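PDB 5N9X: adenylation domain from Streptomyces sp., which belongs to the ANL clan of AMP-binding enzymes, with a large N-terminal and a small C-terminal domain, and binds adenosine-5'-triphosphate and threonine. Local coordinates for residues A[69-74]-A[115-120]; A[161-166]-A[177-182]; A[54-59]-A[137-142]. All blocks are in the same frame, centred on the assembly; numbering follows the deposited sequence.

Interaction 1: A[69-74]-A[115-120]; sequences DRVALR and QVVALV
Ala72 pairs with Leu119 at the heart of this parallel ladder. Ala72 N donates to Ala118 O (3.0 Å) and Ala72 O accepts from Val120 N (2.7 Å), so one residue grips both neighbours of its partner. Further along, Arg74 N meets Val120 O at 2.8 Å in a nearly straight bond (174° at the hydrogen). Side chains pack closely on both faces here. On the face of Ala72 and Leu119, Ala72 CB lies 3.7 Å from Leu119 CG; on that of Val71, Leu73 and Val120, Val71 CG1 meets Val120 CG2 at 3.7 Å, and Leu73, whose chi1 of 176° swings CG away from the backbone N, rests CD1 4.0 Å from Val120 CB.

Toward Asp69 the contact becomes looser and wetter. Val117 N still donates to Arg70 O, but with a bent geometry (142°), and a water bridges Arg70 N and Gln115 O. The exposed Gln115 brings OE1 to the edge of the Arg70 guanidinium at too poor an angle for a hydrogen bond; Arg70 NE is bonded to Ser114 O.

In the four-stranded parallel sheet, strand 94-97 flanks 70-74 and strand 133-134 flanks 118-121, while helix 79-90 packs over Val71, Leu73 and Val120.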
# COMPACT_ATOMS: atom_id res chain seq x y z
N ASP A 69 24.11 3.30 -2.66
CA ASP A 69 23.73 3.03 -4.04
C ASP A 69 22.30 2.48 -4.16
O ASP A 69 21.72 1.98 -3.19
CB ASP A 69 24.69 2.02 -4.69
CG ASP A 69 25.99 2.67 -5.16
OD1 ASP A 69 26.07 3.92 -5.22
OD2 ASP A 69 26.93 1.91 -5.50
N ARG A 70 21.78 2.54 -5.38
CA ARG A 70 20.40 2.20 -5.62
C ARG A 70 20.36 1.08 -6.66
O ARG A 70 20.94 1.20 -7.74
CB ARG A 70 19.64 3.44 -6.08
CG ARG A 70 19.61 4.52 -4.99
CD ARG A 70 18.53 5.52 -5.24
NE ARG A 70 18.68 6.49 -6.30
CZ ARG A 70 19.01 7.77 -6.11
NH1 ARG A 70 19.17 8.26 -4.89
NH2 ARG A 70 19.11 8.59 -7.16
N VAL A 71 19.72 -0.04 -6.31
CA VAL A 71 19.71 -1.17 -7.22
C VAL A 71 18.29 -1.60 -7.56
O VAL A 71 17.47 -1.86 -6.66
CB VAL A 71 20.51 -2.36 -6.65
CG1 VAL A 71 20.52 -3.48 -7.66
CG2 VAL A 71 21.94 -1.95 -6.34
N ALA A 72 18.00 -1.68 -8.85
CA ALA A 72 16.69 -2.10 -9.31
C ALA A 72 16.49 -3.57 -9.04
O ALA A 72 17.42 -4.37 -9.15
CB ALA A 72 16.52 -1.82 -10.78
N LEU A 73 15.26 -3.93 -8.70
CA LEU A 73 14.91 -5.33 -8.52
C LEU A 73 13.71 -5.63 -9.39
O LEU A 73 12.66 -5.01 -9.25
CB LEU A 73 14.62 -5.66 -7.05
CG LEU A 73 14.14 -7.10 -6.82
CD1 LEU A 73 15.28 -8.08 -7.11
CD2 LEU A 73 13.60 -7.33 -5.40
N ARG A 74 13.87 -6.58 -10.31
CA ARG A 74 12.78 -6.94 -11.22
C ARG A 74 12.61 -8.46 -11.32
O ARG A 74 13.27 -9.12 -12.14
CB ARG A 74 13.02 -6.34 -12.61
CG ARG A 74 11.89 -6.59 -13.56
CD ARG A 74 12.19 -6.07 -14.95
NE ARG A 74 10.99 -6.11 -15.78
CZ ARG A 74 10.50 -7.20 -16.36
NH1 ARG A 74 11.09 -8.38 -16.21
NH2 ARG A 74 9.41 -7.12 -17.10
N GLN A 115 18.20 6.42 -11.18
CA GLN A 115 19.64 6.28 -11.45
C GLN A 115 20.21 5.07 -10.73
O GLN A 115 21.08 5.21 -9.86
CB GLN A 115 20.42 7.55 -11.03
CG GLN A 115 19.79 8.91 -11.41
CD GLN A 115 20.29 10.04 -10.51
OE1 GLN A 115 19.72 10.29 -9.44
NE2 GLN A 115 21.35 10.72 -10.93
N VAL A 116 19.73 3.89 -11.05
CA VAL A 116 20.27 2.71 -10.39
C VAL A 116 21.62 2.31 -11.00
O VAL A 116 21.81 2.40 -12.20
CB VAL A 116 19.28 1.52 -10.43
CG1 VAL A 116 17.99 1.89 -9.74
CG2 VAL A 116 19.02 1.09 -11.85
N VAL A 117 22.56 1.91 -10.15
CA VAL A 117 23.88 1.45 -10.56
C VAL A 117 23.87 0.04 -11.14
O VAL A 117 24.87 -0.40 -11.70
CB VAL A 117 24.87 1.46 -9.39
CG1 VAL A 117 24.78 2.76 -8.65
CG2 VAL A 117 24.57 0.31 -8.43
N ALA A 118 22.75 -0.66 -10.97
CA ALA A 118 22.62 -2.05 -11.40
C ALA A 118 21.17 -2.50 -11.37
O ALA A 118 20.33 -1.82 -10.80
CB ALA A 118 23.46 -2.95 -10.52
N LEU A 119 20.89 -3.66 -11.96
CA LEU A 119 19.56 -4.27 -11.84
C LEU A 119 19.67 -5.75 -11.43
O LEU A 119 20.55 -6.47 -11.91
CB LEU A 119 18.79 -4.12 -13.16
CG LEU A 119 17.31 -4.53 -13.14
CD1 LEU A 119 16.49 -3.62 -14.03
CD2 LEU A 119 17.12 -5.98 -13.56
N VAL A 120 18.79 -6.20 -10.54
CA VAL A 120 18.77 -7.61 -10.18
C VAL A 120 17.48 -8.26 -10.66
O VAL A 120 16.39 -7.76 -10.40
CB VAL A 120 18.91 -7.82 -8.66
CG1 VAL A 120 19.03 -9.30 -8.34
CG2 VAL A 120 20.12 -7.10 -8.13
O HOH W 1 22.33 4.54 -7.35

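Interaction 2: A[161-166]-A[177-182]; sequences VAYIIY and VPVRHG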
# COMPACT_ATOMS: atom_id res chain seq x y z
N VAL A 161 18.98 4.82 2.94
CA VAL A 161 17.73 4.49 2.27
C VAL A 161 17.62 2.99 2.08
O VAL A 161 18.53 2.34 1.58
CB VAL A 161 17.63 5.20 0.89
CG1 VAL A 161 16.33 4.89 0.20
CG2 VAL A 161 17.76 6.71 1.07
N ALA A 162 16.47 2.44 2.49
CA ALA A 162 16.23 1.03 2.36
C ALA A 162 15.53 0.75 1.03
O ALA A 162 15.83 -0.21 0.33
CB ALA A 162 15.38 0.51 3.53
N TYR A 163 14.58 1.61 0.68
CA TYR A 163 13.86 1.41 -0.56
C TYR A 163 13.33 2.68 -1.16
O TYR A 163 13.21 3.71 -0.49
CB TYR A 163 12.72 0.41 -0.37
CG TYR A 163 11.60 0.81 0.57
CD1 TYR A 163 10.53 1.59 0.14
CD2 TYR A 163 11.60 0.35 1.88
CE1 TYR A 163 9.50 1.91 1.00
CE2 TYR A 163 10.58 0.67 2.74
CZ TYR A 163 9.53 1.44 2.30
OH TYR A 163 8.52 1.74 3.20
N ILE A 164 13.05 2.60 -2.45
CA ILE A 164 12.48 3.68 -3.19
C ILE A 164 11.33 3.13 -4.00
O ILE A 164 11.50 2.39 -4.97
CB ILE A 164 13.51 4.37 -4.06
CG1 ILE A 164 14.45 5.13 -3.15
CG2 ILE A 164 12.84 5.31 -5.04
CD1 ILE A 164 15.79 5.25 -3.67
N ILE A 165 10.15 3.49 -3.52
CA ILE A 165 8.91 3.04 -4.09
C ILE A 165 8.26 4.22 -4.80
O ILE A 165 8.31 5.35 -4.31
CB ILE A 165 8.02 2.43 -3.00
CG1 ILE A 165 8.33 0.93 -2.92
CG2 ILE A 165 6.56 2.70 -3.27
CD1 ILE A 165 7.47 0.15 -1.95
N TYR A 166 7.73 3.96 -5.98
CA TYR A 166 7.14 5.02 -6.79
C TYR A 166 5.64 5.08 -6.62
O TYR A 166 4.95 4.08 -6.72
CB TYR A 166 7.52 4.82 -8.26
CG TYR A 166 8.85 5.44 -8.59
CD1 TYR A 166 10.03 4.89 -8.13
CD2 TYR A 166 8.92 6.61 -9.34
CE1 TYR A 166 11.25 5.47 -8.42
CE2 TYR A 166 10.11 7.19 -9.64
CZ TYR A 166 11.27 6.62 -9.18
OH TYR A 166 12.47 7.21 -9.46
N VAL A 177 9.51 7.95 -3.76
CA VAL A 177 9.63 8.17 -2.33
C VAL A 177 10.71 7.25 -1.77
O VAL A 177 10.55 6.01 -1.77
CB VAL A 177 8.30 7.89 -1.57
CG1 VAL A 177 8.42 8.34 -0.12
CG2 VAL A 177 7.10 8.55 -2.25
N PRO A 178 11.83 7.83 -1.31
CA PRO A 178 12.87 7.02 -0.67
C PRO A 178 12.63 6.88 0.83
O PRO A 178 12.52 7.87 1.55
CB PRO A 178 14.16 7.80 -0.94
CG PRO A 178 13.69 9.24 -1.05
CD PRO A 178 12.26 9.23 -1.54
N VAL A 179 12.55 5.64 1.30
CA VAL A 179 12.28 5.36 2.71
C VAL A 179 13.50 4.77 3.38
O VAL A 179 14.04 3.74 2.91
CB VAL A 179 11.07 4.42 2.86
CG1 VAL A 179 10.86 4.02 4.31
CG2 VAL A 179 9.84 5.07 2.27
N ARG A 180 13.95 5.41 4.45
CA ARG A 180 15.15 4.96 5.19
C ARG A 180 14.94 3.80 6.18
O ARG A 180 13.83 3.58 6.67
CB ARG A 180 15.76 6.14 5.93
CG ARG A 180 16.40 7.15 5.00
CD ARG A 180 16.27 8.56 5.55
NE ARG A 180 17.39 9.40 5.10
CZ ARG A 180 17.93 10.38 5.82
NH1 ARG A 180 17.43 10.68 7.02
NH2 ARG A 180 18.95 11.08 5.35
N HIS A 181 16.01 3.07 6.47
CA HIS A 181 16.02 1.98 7.44
C HIS A 181 15.38 2.40 8.75
O HIS A 181 14.49 1.72 9.25
CB HIS A 181 17.46 1.49 7.67
CG HIS A 181 17.95 0.54 6.62
ND1 HIS A 181 17.65 -0.81 6.62
CD2 HIS A 181 18.73 0.75 5.53
CE1 HIS A 181 18.21 -1.38 5.57
NE2 HIS A 181 18.87 -0.46 4.89
N GLY A 182 15.82 3.52 9.31
CA GLY A 182 15.23 4.11 10.49
C GLY A 182 13.76 4.48 10.36
O GLY A 182 13.01 4.43 11.34
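Val179 O accepts two backbone hydrogens from the facing strand, one from Ala162 N at 2.8 Å and one from Tyr163 N at 3.1 Å. That makes a classic beta bulge in the antiparallel hairpin of strands 161-167 and 175-180. The Tyr163 donor lies in the carbonyl plane; the Ala162 donor is tilted 20° from it. Past the bulge the ladder is regular. Val179 N returns a bond to Tyr163 O at 2.7 Å, and Ile165 and Val177 bond each other in both directions, Val177 N reaching Ile165 O at 2.9 Å. Pro178, which has no N-H, falls in a non-hydrogen-bonded pair with Ile164, so the ladder loses no bond to strand 161-167 there; its CB instead packs 3.5 Å from Ile164 CG1.

Other polar groups are satisfied from outside. The backbones of Ala162 and Ile164 bond to Tyr95 of strand 94-97. At the N-cap of helix 181-191, Arg180 N bonds to Asn183 OD1, and its guanidinium forms a salt bridge with Glu373. The turn of the hairpin carries the glycine-rich phosphate loop of the ANL family, consistent with the Val177 side chain lying about 6 Å from the bound ATP.

A chi1 of 64° folds the Tyr163 ring back alongside Val179, whose CB sits over one face, 3.6 Å from the ring centroid. His181, its ND1 bonded to Leu20 N, offers a ring face to Ala162 CB, which stands 3.8 Å from the His181 centroid and only 5° off the ring normal.

Interaction 3: A[54-59]-A[137-142]; sequences EGLADL and ENVAAL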
# COMPACT_ATOMS: atom_id res chain seq x y z
N GLU A 54 23.89 -12.95 2.68
CA GLU A 54 25.30 -12.55 2.85
C GLU A 54 26.13 -12.78 1.59
O GLU A 54 26.90 -11.90 1.17
CB GLU A 54 25.94 -13.31 4.02
CG GLU A 54 25.34 -13.00 5.39
CD GLU A 54 25.52 -11.52 5.75
OE1 GLU A 54 26.62 -10.98 5.47
OE2 GLU A 54 24.57 -10.92 6.32
N GLY A 55 25.96 -13.95 0.98
CA GLY A 55 26.62 -14.23 -0.28
C GLY A 55 26.24 -13.26 -1.38
O GLY A 55 27.09 -12.81 -2.15
N LEU A 56 24.95 -12.93 -1.49
CA LEU A 56 24.50 -12.05 -2.56
C LEU A 56 25.10 -10.67 -2.37
O LEU A 56 25.38 -9.96 -3.34
CB LEU A 56 22.98 -11.96 -2.61
CG LEU A 56 22.27 -13.07 -3.39
CD1 LEU A 56 20.83 -13.30 -2.89
CD2 LEU A 56 22.31 -12.79 -4.87
N ALA A 57 25.26 -10.27 -1.12
CA ALA A 57 25.79 -8.96 -0.83
C ALA A 57 27.25 -8.89 -1.27
O ALA A 57 27.67 -7.95 -1.94
CB ALA A 57 25.65 -8.64 0.65
N ASP A 58 28.01 -9.92 -0.90
CA ASP A 58 29.39 -10.03 -1.35
C ASP A 58 29.45 -9.97 -2.88
O ASP A 58 30.22 -9.18 -3.44
CB ASP A 58 30.04 -11.31 -0.81
CG ASP A 58 30.31 -11.25 0.69
OD1 ASP A 58 30.97 -10.29 1.13
OD2 ASP A 58 29.88 -12.16 1.43
N LEU A 59 28.61 -10.75 -3.55
CA LEU A 59 28.50 -10.65 -5.01
C LEU A 59 28.18 -9.22 -5.47
O LEU A 59 28.81 -8.71 -6.41
CB LEU A 59 27.44 -11.62 -5.55
CG LEU A 59 27.17 -11.41 -7.04
CD1 LEU A 59 28.36 -11.90 -7.84
CD2 LEU A 59 25.90 -12.11 -7.50
N GLU A 137 19.10 -16.45 -12.36
CA GLU A 137 19.91 -17.67 -12.28
C GLU A 137 21.15 -17.35 -11.47
O GLU A 137 21.58 -18.15 -10.63
CB GLU A 137 20.28 -18.19 -13.67
CG GLU A 137 21.43 -19.20 -13.65
CD GLU A 137 21.73 -19.81 -15.01
OE1 GLU A 137 21.63 -19.10 -16.03
OE2 GLU A 137 22.07 -21.02 -15.05
N ASN A 138 21.71 -16.17 -11.70
CA ASN A 138 22.83 -15.72 -10.89
C ASN A 138 22.48 -15.75 -9.39
O ASN A 138 23.26 -16.26 -8.60
CB ASN A 138 23.26 -14.31 -11.29
CG ASN A 138 24.15 -14.30 -12.52
OD1 ASN A 138 24.20 -13.31 -13.25
ND2 ASN A 138 24.87 -15.40 -12.75
N VAL A 139 21.31 -15.22 -9.02
CA VAL A 139 20.88 -15.16 -7.63
C VAL A 139 20.62 -16.56 -7.04
O VAL A 139 21.04 -16.84 -5.91
CB VAL A 139 19.59 -14.29 -7.47
CG1 VAL A 139 18.89 -14.54 -6.14
CG2 VAL A 139 19.94 -12.81 -7.61
N ALA A 140 19.95 -17.42 -7.81
CA ALA A 140 19.71 -18.81 -7.41
C ALA A 140 20.99 -19.60 -7.13
O ALA A 140 20.99 -20.55 -6.35
CB ALA A 140 18.90 -19.54 -8.49
N ALA A 141 22.08 -19.19 -7.76
CA ALA A 141 23.33 -19.94 -7.70
C ALA A 141 24.00 -19.84 -6.34
O ALA A 141 24.75 -20.73 -5.96
CB ALA A 141 24.30 -19.45 -8.78
N LEU A 142 23.74 -18.75 -5.63
CA LEU A 142 24.39 -18.52 -4.34
C LEU A 142 23.58 -19.12 -3.19
O LEU A 142 24.02 -19.11 -2.04
CB LEU A 142 24.65 -17.02 -4.11
CG LEU A 142 25.82 -16.40 -4.90
CD1 LEU A 142 25.46 -16.14 -6.34
CD2 LEU A 142 26.35 -15.12 -4.28
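Leu56 and Val139 meet with their side chains crossed at about a right angle, each presenting both of its branches. Leu56 CD2 takes the closer position, 3.6 Å from Val139 CG2, and also comes within 3.9 Å of Val139 CA, so this methyl rests against the helix backbone as well as the valine tip. On the other branch, Leu56 CD1 lies 4.0 Å from Val139 CG1. In Val139 a chi1 of 163° sets CG1 roughly opposite the backbone N and CG2 opposite the carbonyl carbon, a rotation that turns both methyls to the leucine.

Leu142 approaches differently. It reaches across from the end of its segment and lays a single methyl, CD2, against the surface of helix 46-62. Gly55 has no side chain in the way, and Leu142 CD2 comes to 3.2 Å from Gly55 O, a close methyl-to-carbonyl approach. The same methyl lies 3.8 Å from Leu56 N and 3.9 Å from Leu59 CB, touching three residues spread over one turn of the helix. Gly55 O is already an acceptor within its own helix, from Leu59 N, and no hydrogen bond passes between the two segments: the contact is modest (250 Å² buried) and apolar.

A polar tie lies just beside it, where Trp52 NE1, earlier on helix 46-62, bonds to Val139 O. Helix 79-90 touches Leu56 through Ala83 and Val139 through Asn80, and Val134 of strand 133-134 packs against both Leu59 and Val139, so helices 46-62 and 136-141 pack with helix 79-90 over the parallel sheet's Val120 face, near outermost strand 133-134.

All three contacts lie in the range of the AMP-binding enzyme family, on the N-terminal side of the chain. Interaction 1 is nested in the loop that interaction 3 closes, and interaction 2 follows both. Interactions 1 and 3 have centres 15 Å apart and touch through Val120 CG1 and Val139 CG2 at 3.7 Å; helix 79-90 and strand 133-134 border both. Interactions 1 and 2, with centres 13 Å apart, meet where Arg70 CD packs on Ile164 CD1, and strand 94-97 bonds to segments of each. Interactions 2 and 3 (centres 23 Å apart, nearest atoms about 11 Å) do not touch. The parallel sheet thus lies between a peripheral helix pair and the hairpin near the bound ATP.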